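Local coordinates for protein succinate dehydrogenase subunit B (Mycolicibacterium smegmatis MC2 51, PDB 6LUM) that probably relays electrons from succinate oxidation through its three iron-sulfur clusters toward quinone, as the iron-sulfur subunit of a membrane-bound succinate dehydrogenase, at residues Thr70-Arg75 against Glu126-Val131; Leu28-Phe33 against Asn58-Val63; Arg158-Thr163 against Ile206-Asp211; Thr172-Cys177 against Ile199-Arg204; Val48-Ser53 against Arg102-Lys107. All coordinates share one frame; numbering follows the deposited sequence.

Interactions 1, 2 and 5 belong to the N-terminal 2Fe-2S domain, interaction 4 to the dicluster domain, and interaction 3 pairs a loop of that domain with the chain that leads into helix 162-165. Four of the contacts are buried; interaction 5 is a surface contact of two loops. Interactions 1 and 2 touch each other and differ in chemistry: interaction 2 is purely apolar packing of strand against helix, while interaction 1 mixes carboxylate, guanidinium and aliphatic groups near subunit A. Interactions 2 and 5 meet around Val-63 and Val-48. In interaction 4 a helix asparagine hydrogen-bonds to a cluster cysteine, and interaction 3 follows at that helix's C-terminal end, with subunits A and D close by.

Interaction 1 (Thr70-Arg75 against Glu126-Val131); sequences TLTFRR and EKDLVV
The carbonyl oxygen of Val-131 is gripped by both terminal nitrogens of Arg-74: NH1 donates at 3.0 Å from Val-131 O, and NH2 adds a weak bond. The approach is skewed on both sides: the oxygen lies 21° out of the guanidinium plane, and NH1 is tilted 28° from the carbonyl plane. Arg-74 gets there on a chain extended from CG to NE, and Val-130 CG1 covers one face of the guanidinium toward its rim. The same group is shared with subunit A, whose Glu-161 forms a salt bridge to NE. Segment 126-131 is a small hairpin of the 2Fe-2S domain, made of a type II turn from Lys-127 to Val-130 and a classic beta bulge in which Glu-126 and Lys-127 both face Val-130. At the turn, the Asp-128 carboxylate points OD2 at the backbone N of Thr-72; the modelled 2.5 Å between Thr-72 N and Asp-128 OD2 is doubtfully short at this resolution. CG of Asp-128 sits between its own backbone N and carbonyl carbon (chi1 40°), which turns the carboxylate to the loop. Beside it the hairpin is greasy: Leu-129 CD1 meets Leu-71 CD1 at 4.0 Å, and Val-130 CG2 lies 3.7 Å from Phe-73 CA.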
# COMPACT_ATOMS: atom_id res chain seq x y z
N THR J 70 -40.31 28.93 2.06
CA THR J 70 -39.42 28.29 1.10
C THR J 70 -37.96 28.43 1.52
O THR J 70 -37.10 27.76 0.96
CB THR J 70 -39.65 28.90 -0.29
OG1 THR J 70 -41.04 28.88 -0.59
CG2 THR J 70 -38.93 28.09 -1.35
N LEU J 71 -37.68 29.27 2.51
CA LEU J 71 -36.31 29.58 2.92
C LEU J 71 -35.74 28.44 3.75
O LEU J 71 -36.27 28.13 4.81
CB LEU J 71 -36.29 30.88 3.71
CG LEU J 71 -34.95 31.24 4.33
CD1 LEU J 71 -33.90 31.33 3.25
CD2 LEU J 71 -35.05 32.56 5.04
N THR J 72 -34.66 27.84 3.27
CA THR J 72 -34.03 26.76 4.00
C THR J 72 -32.64 27.17 4.44
O THR J 72 -32.01 28.04 3.86
CB THR J 72 -33.94 25.49 3.15
OG1 THR J 72 -32.91 25.65 2.18
CG2 THR J 72 -35.24 25.24 2.44
N PHE J 73 -32.17 26.52 5.50
CA PHE J 73 -30.84 26.69 6.04
C PHE J 73 -30.65 25.62 7.10
O PHE J 73 -31.61 25.02 7.56
CB PHE J 73 -30.62 28.09 6.62
CG PHE J 73 -31.60 28.46 7.69
CD1 PHE J 73 -32.84 28.94 7.37
CD2 PHE J 73 -31.26 28.36 9.02
CE1 PHE J 73 -33.72 29.29 8.35
CE2 PHE J 73 -32.14 28.71 9.99
CZ PHE J 73 -33.37 29.17 9.66
N ARG J 74 -29.40 25.39 7.46
CA ARG J 74 -29.06 24.36 8.43
C ARG J 74 -28.89 24.98 9.80
O ARG J 74 -28.40 26.11 9.93
CB ARG J 74 -27.79 23.63 8.02
CG ARG J 74 -27.94 22.84 6.77
CD ARG J 74 -26.67 22.13 6.44
NE ARG J 74 -26.83 21.22 5.32
CZ ARG J 74 -26.09 21.25 4.23
NH1 ARG J 74 -25.13 22.14 4.11
NH2 ARG J 74 -26.29 20.38 3.25
N ARG J 75 -29.31 24.26 10.83
CA ARG J 75 -29.07 24.64 12.21
C ARG J 75 -29.45 23.46 13.08
O ARG J 75 -30.39 22.74 12.77
CB ARG J 75 -29.86 25.88 12.62
CG ARG J 75 -31.26 25.62 13.14
CD ARG J 75 -32.22 25.23 12.05
NE ARG J 75 -33.56 25.01 12.56
CZ ARG J 75 -34.01 23.84 13.00
NH1 ARG J 75 -33.24 22.77 12.95
NH2 ARG J 75 -35.25 23.75 13.45
N GLU J 126 -27.08 24.49 -3.10
CA GLU J 126 -28.17 23.57 -3.34
C GLU J 126 -29.54 24.20 -3.19
O GLU J 126 -30.47 23.79 -3.88
CB GLU J 126 -28.08 22.37 -2.39
CG GLU J 126 -26.85 21.53 -2.61
CD GLU J 126 -26.83 20.84 -3.96
OE1 GLU J 126 -27.26 19.68 -4.04
OE2 GLU J 126 -26.38 21.47 -4.94
N LYS J 127 -29.68 25.18 -2.32
CA LYS J 127 -30.87 26.01 -2.20
C LYS J 127 -30.42 27.29 -1.53
O LYS J 127 -29.22 27.54 -1.39
CB LYS J 127 -31.97 25.26 -1.43
CG LYS J 127 -33.37 25.69 -1.77
CD LYS J 127 -34.33 24.55 -1.59
CE LYS J 127 -35.75 25.04 -1.64
NZ LYS J 127 -35.98 26.12 -0.67
N ASP J 128 -31.36 28.12 -1.11
CA ASP J 128 -30.96 29.32 -0.40
C ASP J 128 -30.24 28.98 0.89
O ASP J 128 -30.74 28.19 1.68
CB ASP J 128 -32.18 30.18 -0.14
CG ASP J 128 -33.37 29.37 0.24
OD1 ASP J 128 -34.30 29.27 -0.58
OD2 ASP J 128 -33.40 28.83 1.37
N LEU J 129 -29.05 29.54 1.07
CA LEU J 129 -28.22 29.41 2.26
C LEU J 129 -27.81 27.98 2.57
O LEU J 129 -27.21 27.74 3.61
CB LEU J 129 -28.90 30.01 3.49
CG LEU J 129 -29.56 31.36 3.35
CD1 LEU J 129 -30.22 31.75 4.64
CD2 LEU J 129 -28.55 32.38 2.97
N VAL J 130 -28.08 27.02 1.69
CA VAL J 130 -27.65 25.64 1.87
C VAL J 130 -26.65 25.33 0.78
O VAL J 130 -26.92 25.56 -0.40
CB VAL J 130 -28.84 24.66 1.82
CG1 VAL J 130 -28.34 23.27 1.71
CG2 VAL J 130 -29.66 24.79 3.05
N VAL J 131 -25.49 24.81 1.16
CA VAL J 131 -24.46 24.47 0.19
C VAL J 131 -24.17 22.98 0.29
O VAL J 131 -24.67 22.28 1.16
CB VAL J 131 -23.17 25.28 0.38
CG1 VAL J 131 -23.49 26.75 0.39
CG2 VAL J 131 -22.49 24.89 1.64

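Interaction 2 (Leu28-Phe33 against Asn58-Val63); sequences LKIARF and NLLHYV
Leu-28 is the main bump of the strand, and the helix offers it a hollow. Its CD1 methyl settles among Leu-59, Leu-60 and Val-63, closest to Val-63 at 3.8 Å between Leu-28 CD1 and Val-63 CG2; the two side chains slide past each other in opposite directions. The other branch of the fork, CD2, goes to Leu-59, with Leu-28 CD2 4.0 Å from Leu-59 CD1. Two residues along, on the same face of the strand, Ile-30 sends its terminal methyl toward the helix. Both its torsions are near -60° (chi1 -48°, chi2 -64°), folding CD1 round until Ile-30 CD1 lies 3.8 Å from Leu-60 CD2. Leu-60 thus touches both strand residues with one methyl, CD2, reaching Leu-28 less closely than Ile-30. The axes of strand 28-32 and helix 58-63 pass 11.0 Å apart at 73°, a steep crossing. Phe-46 of one flanking strand touches Ile-30 and Val-63, and Ile-117 of the other touches Ile-30 and Leu-60, so helix 56-67 lies across a mixed sheet, the helix-on-sheet core of the beta-grasp, as in 2Fe-2S ferredoxins.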
# COMPACT_ATOMS: atom_id res chain seq x y z
N LEU J 28 -33.62 42.21 6.46
CA LEU J 28 -32.69 41.21 5.98
C LEU J 28 -32.74 41.15 4.47
O LEU J 28 -33.79 41.38 3.87
CB LEU J 28 -33.00 39.82 6.55
CG LEU J 28 -33.29 39.68 8.04
CD1 LEU J 28 -33.79 38.29 8.31
CD2 LEU J 28 -32.07 39.96 8.87
N LYS J 29 -31.61 40.83 3.85
CA LYS J 29 -31.52 40.69 2.40
C LYS J 29 -30.98 39.30 2.11
O LYS J 29 -29.77 39.11 2.04
CB LYS J 29 -30.63 41.76 1.80
CG LYS J 29 -31.36 42.98 1.32
CD LYS J 29 -30.42 43.94 0.65
CE LYS J 29 -29.80 43.31 -0.58
NZ LYS J 29 -28.85 44.24 -1.24
N ILE J 30 -31.85 38.35 1.93
CA ILE J 30 -31.42 36.99 1.67
C ILE J 30 -31.10 36.89 0.19
O ILE J 30 -31.64 37.65 -0.62
CB ILE J 30 -32.51 35.98 2.07
CG1 ILE J 30 -33.03 36.28 3.47
CG2 ILE J 30 -31.94 34.59 2.10
CD1 ILE J 30 -32.02 36.13 4.52
N ALA J 31 -30.22 35.97 -0.17
CA ALA J 31 -29.90 35.71 -1.57
C ALA J 31 -30.56 34.41 -1.96
O ALA J 31 -29.96 33.34 -1.89
CB ALA J 31 -28.40 35.67 -1.78
N ARG J 32 -31.82 34.49 -2.38
CA ARG J 32 -32.60 33.30 -2.66
C ARG J 32 -32.16 32.65 -3.97
O ARG J 32 -31.75 33.33 -4.91
CB ARG J 32 -34.08 33.63 -2.72
CG ARG J 32 -34.55 34.56 -1.62
CD ARG J 32 -34.66 33.83 -0.30
NE ARG J 32 -35.43 32.60 -0.43
CZ ARG J 32 -36.75 32.55 -0.38
NH1 ARG J 32 -37.46 33.65 -0.21
NH2 ARG J 32 -37.37 31.39 -0.51
N PHE J 33 -32.27 31.33 -4.01
CA PHE J 33 -31.97 30.54 -5.20
C PHE J 33 -32.74 29.25 -5.09
O PHE J 33 -32.47 28.44 -4.20
CB PHE J 33 -30.48 30.27 -5.30
CG PHE J 33 -30.13 29.13 -6.22
CD1 PHE J 33 -30.04 29.33 -7.58
CD2 PHE J 33 -29.88 27.87 -5.73
CE1 PHE J 33 -29.72 28.29 -8.42
CE2 PHE J 33 -29.56 26.83 -6.57
CZ PHE J 33 -29.48 27.04 -7.91
N ASN J 58 -32.36 33.66 15.30
CA ASN J 58 -33.72 33.99 15.69
C ASN J 58 -34.44 34.73 14.58
O ASN J 58 -35.63 34.50 14.34
CB ASN J 58 -33.71 34.83 16.96
CG ASN J 58 -33.15 34.08 18.14
OD1 ASN J 58 -32.50 33.05 17.99
ND2 ASN J 58 -33.41 34.59 19.33
N LEU J 59 -33.73 35.62 13.88
CA LEU J 59 -34.39 36.38 12.82
C LEU J 59 -34.70 35.51 11.61
O LEU J 59 -35.77 35.64 11.00
CB LEU J 59 -33.54 37.57 12.42
CG LEU J 59 -33.20 38.62 13.46
CD1 LEU J 59 -33.00 39.92 12.75
CD2 LEU J 59 -34.27 38.74 14.50
N LEU J 60 -33.79 34.62 11.24
CA LEU J 60 -34.06 33.71 10.14
C LEU J 60 -35.17 32.73 10.48
O LEU J 60 -35.94 32.33 9.61
CB LEU J 60 -32.79 32.96 9.75
CG LEU J 60 -31.64 33.78 9.20
CD1 LEU J 60 -30.42 32.92 9.05
CD2 LEU J 60 -32.01 34.35 7.88
N HIS J 61 -35.28 32.35 11.75
CA HIS J 61 -36.41 31.54 12.19
C HIS J 61 -37.72 32.31 12.05
O HIS J 61 -38.72 31.75 11.61
CB HIS J 61 -36.22 31.10 13.63
CG HIS J 61 -35.41 29.85 13.78
ND1 HIS J 61 -34.71 29.55 14.92
CD2 HIS J 61 -35.20 28.82 12.93
CE1 HIS J 61 -34.09 28.40 14.77
NE2 HIS J 61 -34.37 27.93 13.57
N TYR J 62 -37.73 33.58 12.46
CA TYR J 62 -38.92 34.40 12.23
C TYR J 62 -39.31 34.40 10.76
O TYR J 62 -40.47 34.19 10.41
CB TYR J 62 -38.67 35.82 12.72
CG TYR J 62 -39.89 36.70 12.75
CD1 TYR J 62 -40.47 37.17 11.59
CD2 TYR J 62 -40.44 37.10 13.96
CE1 TYR J 62 -41.57 37.98 11.62
CE2 TYR J 62 -41.54 37.91 14.00
CZ TYR J 62 -42.10 38.35 12.83
OH TYR J 62 -43.20 39.17 12.87
N VAL J 63 -38.34 34.65 9.88
CA VAL J 63 -38.64 34.69 8.45
C VAL J 63 -39.23 33.36 7.99
O VAL J 63 -40.26 33.31 7.32
CB VAL J 63 -37.39 35.04 7.63
CG1 VAL J 63 -37.60 34.66 6.21
CG2 VAL J 63 -37.10 36.50 7.73

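Interaction 3 (Arg158-Thr163 against Ile206-Asp211); sequences RIQSPT and IFDSRD
Gln-160 and Arg-210 make the tight part of this contact. The extended Gln-160 side chain crosses the aliphatic stem of Arg-210 at about a right angle, yet its amide plane lies only 12° from the guanidinium plane, so the two flat groups run nearly parallel. Against Asp-208 the same amide stands almost perpendicular, at 83°. CG of Gln-160 is anti to the backbone N (chi1 167°), which projects the chain at the turn opposite; there Arg-210 is the centre of an inverse gamma turn. Arg-158 is packed more loosely. Only its stem touches, Arg-158 CD lying 3.9 Å from Arg-210 CB, while NH1 of Arg-158 and NH1 of Arg-210 stay 5.7 Å apart. Both guanidinium groups give weak hydrogen bonds to backbone carbonyls of subunit A, Arg-158 to Lys-99 and Arg-210 to Gly-101. Next to Arg-158, Ile-159 is exposed and points away. The 206-211 loop joins helix 196-206 to helix 214-221, and segment 158-163 runs beside it into the short helix 162-165, where Asp-164 touches Ser-209.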
# COMPACT_ATOMS: atom_id res chain seq x y z
N ARG J 158 -2.26 3.18 25.58
CA ARG J 158 -0.89 3.59 25.29
C ARG J 158 -0.58 5.00 25.78
O ARG J 158 -1.40 5.91 25.68
CB ARG J 158 -0.66 3.50 23.79
CG ARG J 158 -1.63 4.30 22.96
CD ARG J 158 -1.25 4.24 21.51
NE ARG J 158 -1.52 2.95 20.90
CZ ARG J 158 -2.62 2.69 20.20
NH1 ARG J 158 -3.53 3.63 20.03
NH2 ARG J 158 -2.81 1.49 19.67
N ILE J 159 0.63 5.16 26.31
CA ILE J 159 1.01 6.29 27.16
C ILE J 159 1.37 7.50 26.31
O ILE J 159 1.79 7.39 25.16
CB ILE J 159 2.17 5.87 28.08
CG1 ILE J 159 1.81 4.60 28.85
CG2 ILE J 159 2.51 6.96 29.07
CD1 ILE J 159 2.45 3.36 28.29
N GLN J 160 1.20 8.69 26.90
CA GLN J 160 1.54 9.95 26.27
C GLN J 160 1.72 11.00 27.36
O GLN J 160 0.91 11.07 28.28
CB GLN J 160 0.46 10.37 25.28
CG GLN J 160 0.57 11.78 24.79
CD GLN J 160 -0.22 11.99 23.53
OE1 GLN J 160 -0.01 11.30 22.54
NE2 GLN J 160 -1.14 12.93 23.56
N SER J 161 2.76 11.79 27.25
CA SER J 161 3.10 12.74 28.29
C SER J 161 2.15 13.92 28.29
O SER J 161 1.57 14.26 27.25
CB SER J 161 4.52 13.24 28.09
OG SER J 161 5.43 12.16 28.10
N PRO J 162 1.97 14.59 29.43
CA PRO J 162 1.24 15.86 29.43
C PRO J 162 1.97 16.97 28.71
O PRO J 162 1.42 18.07 28.58
CB PRO J 162 1.10 16.17 30.93
CG PRO J 162 2.16 15.40 31.57
CD PRO J 162 2.29 14.14 30.79
N THR J 163 3.20 16.72 28.25
CA THR J 163 3.94 17.65 27.40
C THR J 163 3.72 17.39 25.93
O THR J 163 3.57 18.34 25.16
CB THR J 163 5.43 17.56 27.71
OG1 THR J 163 5.66 17.81 29.10
CG2 THR J 163 6.20 18.57 26.89
N ILE J 206 -0.39 15.02 12.73
CA ILE J 206 1.04 15.03 12.49
C ILE J 206 1.78 15.32 13.79
O ILE J 206 2.84 14.74 14.05
CB ILE J 206 1.37 16.06 11.40
CG1 ILE J 206 1.02 15.50 10.03
CG2 ILE J 206 2.82 16.44 11.45
CD1 ILE J 206 0.90 16.53 8.98
N PHE J 207 1.22 16.17 14.64
CA PHE J 207 1.89 16.50 15.89
C PHE J 207 1.34 15.71 17.06
O PHE J 207 1.37 16.18 18.20
CB PHE J 207 1.82 18.00 16.14
CG PHE J 207 2.71 18.78 15.22
CD1 PHE J 207 2.34 19.03 13.92
CD2 PHE J 207 3.94 19.22 15.64
CE1 PHE J 207 3.15 19.72 13.08
CE2 PHE J 207 4.75 19.91 14.80
CZ PHE J 207 4.36 20.16 13.52
N ASP J 208 0.87 14.49 16.80
CA ASP J 208 0.41 13.56 17.82
C ASP J 208 1.45 12.47 18.00
O ASP J 208 1.83 11.81 17.03
CB ASP J 208 -0.93 12.94 17.42
CG ASP J 208 -1.63 12.28 18.57
OD1 ASP J 208 -1.16 12.43 19.71
OD2 ASP J 208 -2.66 11.61 18.34
N SER J 209 1.92 12.28 19.23
CA SER J 209 3.01 11.35 19.48
C SER J 209 2.63 9.93 19.11
O SER J 209 3.43 9.20 18.52
CB SER J 209 3.43 11.41 20.94
OG SER J 209 3.61 12.75 21.33
N ARG J 210 1.42 9.50 19.45
CA ARG J 210 1.02 8.12 19.23
C ARG J 210 0.47 7.90 17.84
O ARG J 210 -0.61 7.34 17.66
CB ARG J 210 0.01 7.70 20.29
CG ARG J 210 -0.88 8.79 20.80
CD ARG J 210 -1.93 8.19 21.69
NE ARG J 210 -2.77 9.19 22.33
CZ ARG J 210 -3.89 9.68 21.81
NH1 ARG J 210 -4.31 9.27 20.63
NH2 ARG J 210 -4.59 10.58 22.48
N ASP J 211 1.21 8.31 16.82
CA ASP J 211 0.80 8.15 15.44
C ASP J 211 1.97 7.61 14.63
O ASP J 211 3.13 7.94 14.90
CB ASP J 211 0.30 9.47 14.85
CG ASP J 211 -0.54 9.27 13.62
OD1 ASP J 211 -1.12 8.19 13.46
OD2 ASP J 211 -0.63 10.21 12.80

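Interaction 4 (Thr172-Cys177 against Ile199-Arg204); sequences TKCILC and IVNAHR. With SF4 (iron/sulfur cluster), chain B.
The 172-177 loop runs against the direction of helix 199-204, Thr-172 lying by Arg-204 and Cys-174 by Asn-201. It carries the first two cysteines of the CxxCxxC motif of the 4Fe-4S cluster, spaced as in bacterial-type ferredoxins. Cys-174 SG binds the iron FE4 at 2.6 Å, and Cys-177 SG binds FE2; between them Leu-176 takes left-handed backbone angles (60/59°) as the loop bends round the cluster. The helix reaches the first of these thiolates through Asn-201. Its ND2 donates to Cys-174 SG at 3.2 Å, a fairly straight bond of 163° with the sulfur in the amide plane. Such a bond would probably draw some electron density from the sulfur. The same nitrogen also bonds to Ala-197 O, one turn back, so two acceptors hold it. Leu-176 CD2 packs on that nitrogen, and Val-200 CG1 touches Cys-174 CB. At the other end of the loop, Arg-204 bends at chi2 and bonds through NH2 to Gly-101 O of subunit A, while its stem is met by a methyl: Thr-172 CG2 sits 3.7 Å from Arg-204 CG.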
# COMPACT_ATOMS: atom_id res chain seq x y z
N THR J 172 -7.52 20.61 18.16
CA THR J 172 -8.57 19.67 18.52
C THR J 172 -9.90 20.36 18.75
O THR J 172 -10.85 19.70 19.16
CB THR J 172 -8.17 18.89 19.77
OG1 THR J 172 -7.77 19.80 20.79
CG2 THR J 172 -7.03 17.97 19.46
N LYS J 173 -9.99 21.65 18.47
CA LYS J 173 -11.20 22.42 18.67
C LYS J 173 -12.02 22.59 17.40
O LYS J 173 -13.03 23.29 17.43
CB LYS J 173 -10.85 23.80 19.21
CG LYS J 173 -9.94 23.81 20.38
CD LYS J 173 -9.46 25.20 20.62
CE LYS J 173 -10.62 26.12 20.84
NZ LYS J 173 -10.20 27.51 21.14
N CYS J 174 -11.61 21.99 16.30
CA CYS J 174 -12.25 22.24 15.02
C CYS J 174 -13.61 21.55 14.96
O CYS J 174 -13.69 20.33 15.07
CB CYS J 174 -11.34 21.75 13.90
SG CYS J 174 -12.06 21.60 12.28
N ILE J 175 -14.68 22.34 14.79
CA ILE J 175 -16.02 21.79 14.65
C ILE J 175 -16.39 21.53 13.21
O ILE J 175 -17.51 21.09 12.94
CB ILE J 175 -17.08 22.71 15.27
CG1 ILE J 175 -17.05 24.09 14.63
CG2 ILE J 175 -16.86 22.83 16.72
CD1 ILE J 175 -17.91 25.09 15.32
N LEU J 176 -15.48 21.76 12.27
CA LEU J 176 -15.67 21.47 10.86
C LEU J 176 -16.87 22.22 10.29
O LEU J 176 -17.80 21.64 9.75
CB LEU J 176 -15.82 19.97 10.64
CG LEU J 176 -14.59 19.10 10.81
CD1 LEU J 176 -15.01 17.68 10.98
CD2 LEU J 176 -13.71 19.24 9.61
N CYS J 177 -16.81 23.54 10.38
CA CYS J 177 -17.89 24.38 9.88
C CYS J 177 -17.62 24.96 8.50
O CYS J 177 -18.57 25.37 7.83
CB CYS J 177 -18.19 25.51 10.86
SG CYS J 177 -16.89 26.66 11.12
N ILE J 199 -5.86 21.23 6.55
CA ILE J 199 -4.52 21.35 7.10
C ILE J 199 -4.54 21.41 8.62
O ILE J 199 -3.63 20.91 9.28
CB ILE J 199 -3.80 22.55 6.47
CG1 ILE J 199 -3.60 22.29 4.98
CG2 ILE J 199 -2.49 22.78 7.14
CD1 ILE J 199 -3.33 23.51 4.18
N VAL J 200 -5.58 21.99 9.22
CA VAL J 200 -5.71 21.98 10.67
C VAL J 200 -5.90 20.57 11.19
O VAL J 200 -5.23 20.12 12.13
CB VAL J 200 -6.86 22.90 11.11
CG1 VAL J 200 -7.32 22.53 12.47
CG2 VAL J 200 -6.41 24.31 11.12
N ASN J 201 -6.84 19.84 10.59
CA ASN J 201 -7.11 18.49 11.05
C ASN J 201 -6.01 17.51 10.68
O ASN J 201 -6.03 16.38 11.17
CB ASN J 201 -8.44 18.03 10.50
CG ASN J 201 -9.59 18.72 11.16
OD1 ASN J 201 -10.03 18.33 12.24
ND2 ASN J 201 -10.08 19.77 10.54
N ALA J 202 -5.07 17.89 9.82
CA ALA J 202 -3.87 17.09 9.62
C ALA J 202 -2.75 17.48 10.56
O ALA J 202 -1.97 16.62 10.95
CB ALA J 202 -3.39 17.22 8.18
N HIS J 203 -2.63 18.76 10.90
CA HIS J 203 -1.72 19.18 11.96
C HIS J 203 -2.01 18.43 13.25
O HIS J 203 -1.09 17.99 13.95
CB HIS J 203 -1.86 20.69 12.15
CG HIS J 203 -1.13 21.24 13.33
ND1 HIS J 203 -1.63 21.20 14.61
CD2 HIS J 203 0.04 21.92 13.41
CE1 HIS J 203 -0.79 21.80 15.43
NE2 HIS J 203 0.23 22.24 14.73
N ARG J 204 -3.30 18.26 13.55
CA ARG J 204 -3.70 17.55 14.77
C ARG J 204 -3.07 16.16 14.85
O ARG J 204 -2.70 15.71 15.94
CB ARG J 204 -5.22 17.45 14.81
CG ARG J 204 -5.78 16.92 16.11
CD ARG J 204 -5.89 15.41 16.07
NE ARG J 204 -6.36 14.85 17.32
CZ ARG J 204 -6.12 13.60 17.69
NH1 ARG J 204 -5.39 12.82 16.93
NH2 ARG J 204 -6.58 13.15 18.83
FE1 SF4 B . -11.96 26.24 9.82
FE2 SF4 B . -14.55 26.12 11.34
FE3 SF4 B . -12.03 27.01 12.75
FE4 SF4 B . -12.41 24.12 11.96
S1 SF4 B . -13.53 25.52 13.11
S2 SF4 B . -10.93 25.61 11.58
S3 SF4 B . -13.43 24.73 10.19
S4 SF4 B . -13.09 27.62 10.99

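Interaction 5 (Val48-Ser53 against Arg102-Lys107); sequences VPCLPS and RDMLPK
Arg-102 opens the second segment by backing onto the carbonyl of Pro-52, its CA 3.2 Å from Pro-52 O and the CB nearly as close. This is where two surface loops of the 2Fe-2S domain come together, one joining strand 42-47 to helix 56-67, the other running from strand 92-93 to strand 114-118. The backbone N of Arg-102 also lies near that oxygen, but the angle is too poor for a hydrogen bond, so the approach is plain packing. With CG anti to its backbone N (chi1 -166°) and a bend at chi3, the Arg-102 side chain brings the edge of its guanidinium round beside the same carbonyl at longer range. Asp-103 then points away, and a weak bond from Met-104 N to Arg-102 O spans it. Met-104 has the largest single share of the contact, only a little ahead of Pro-52 and Arg-102. Its CG stands between backbone N and carbonyl carbon (chi1 56°), and beyond CG the chain is fully extended, driving the thioether straight at the other loop. Val-24 also touches this side chain, while Val-26 and Met-101 touch Cys-50, which is buried although the contact as a whole lies at the surface. At the tip of Met-104 the CE methyl lies 3.3 Å from Leu-51 O, and Met-104 SD and Cys-50 SG stand 3.8 Å apart.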
# COMPACT_ATOMS: atom_id res chain seq x y z
N VAL J 48 -38.19 42.17 9.67
CA VAL J 48 -38.47 41.37 10.85
C VAL J 48 -38.14 42.19 12.10
O VAL J 48 -37.27 43.07 12.04
CB VAL J 48 -37.67 40.06 10.83
CG1 VAL J 48 -38.04 39.26 9.62
CG2 VAL J 48 -36.21 40.36 10.82
N PRO J 49 -38.79 41.94 13.23
CA PRO J 49 -38.44 42.68 14.44
C PRO J 49 -37.23 42.09 15.13
O PRO J 49 -37.02 40.88 15.12
CB PRO J 49 -39.70 42.53 15.31
CG PRO J 49 -40.23 41.24 14.91
CD PRO J 49 -39.96 41.08 13.44
N CYS J 50 -36.43 42.96 15.73
CA CYS J 50 -35.21 42.57 16.42
C CYS J 50 -35.31 42.97 17.88
O CYS J 50 -36.17 43.75 18.28
CB CYS J 50 -33.99 43.21 15.77
SG CYS J 50 -32.41 42.84 16.54
N LEU J 51 -34.42 42.42 18.69
CA LEU J 51 -34.32 42.72 20.12
C LEU J 51 -32.87 42.91 20.50
O LEU J 51 -31.97 42.71 19.68
CB LEU J 51 -34.94 41.59 20.96
CG LEU J 51 -36.42 41.57 21.31
CD1 LEU J 51 -36.76 42.81 22.11
CD2 LEU J 51 -37.30 41.44 20.10
N PRO J 52 -32.60 43.33 21.73
CA PRO J 52 -31.22 43.24 22.22
C PRO J 52 -30.75 41.81 22.40
O PRO J 52 -29.60 41.49 22.09
CB PRO J 52 -31.27 44.00 23.55
CG PRO J 52 -32.43 44.91 23.41
CD PRO J 52 -33.44 44.13 22.64
N SER J 53 -31.61 40.93 22.91
CA SER J 53 -31.27 39.53 23.10
C SER J 53 -31.78 38.67 21.95
O SER J 53 -32.57 37.75 22.12
CB SER J 53 -31.82 39.03 24.44
OG SER J 53 -31.17 39.68 25.52
N ARG J 102 -27.11 42.29 20.02
CA ARG J 102 -27.10 43.19 21.17
C ARG J 102 -26.40 44.51 20.87
O ARG J 102 -26.72 45.54 21.47
CB ARG J 102 -26.42 42.51 22.36
CG ARG J 102 -26.63 43.18 23.71
CD ARG J 102 -26.01 42.33 24.82
NE ARG J 102 -26.41 40.93 24.75
CZ ARG J 102 -25.83 39.94 25.41
NH1 ARG J 102 -24.80 40.17 26.21
NH2 ARG J 102 -26.28 38.70 25.27
N ASP J 103 -25.45 44.50 19.94
CA ASP J 103 -24.67 45.70 19.62
C ASP J 103 -25.23 46.38 18.38
O ASP J 103 -24.67 46.32 17.28
CB ASP J 103 -23.20 45.33 19.45
CG ASP J 103 -23.00 44.11 18.56
OD1 ASP J 103 -23.95 43.73 17.86
OD2 ASP J 103 -21.90 43.54 18.58
N MET J 104 -26.37 47.05 18.56
CA MET J 104 -26.94 47.92 17.53
C MET J 104 -27.11 49.31 18.13
O MET J 104 -28.18 49.69 18.61
CB MET J 104 -28.26 47.32 16.97
CG MET J 104 -29.34 47.02 18.00
SD MET J 104 -30.78 46.21 17.27
CE MET J 104 -31.76 45.91 18.74
N LEU J 105 -26.03 50.08 18.09
CA LEU J 105 -26.02 51.49 18.47
C LEU J 105 -26.54 52.37 17.34
O LEU J 105 -27.24 53.36 17.60
CB LEU J 105 -24.62 51.92 18.90
CG LEU J 105 -24.05 51.20 20.12
CD1 LEU J 105 -22.82 51.91 20.65
CD2 LEU J 105 -25.11 51.07 21.21
N PRO J 106 -26.23 52.07 16.05
CA PRO J 106 -26.88 52.81 14.96
C PRO J 106 -28.39 52.57 14.87
O PRO J 106 -29.04 53.09 13.97
CB PRO J 106 -26.16 52.29 13.71
CG PRO J 106 -25.49 51.03 14.13
CD PRO J 106 -25.10 51.27 15.54
N LYS J 107 -28.94 51.78 15.79
CA LYS J 107 -30.39 51.60 15.82
C LYS J 107 -31.10 52.86 16.30
O LYS J 107 -32.20 53.19 15.83
CB LYS J 107 -30.75 50.41 16.71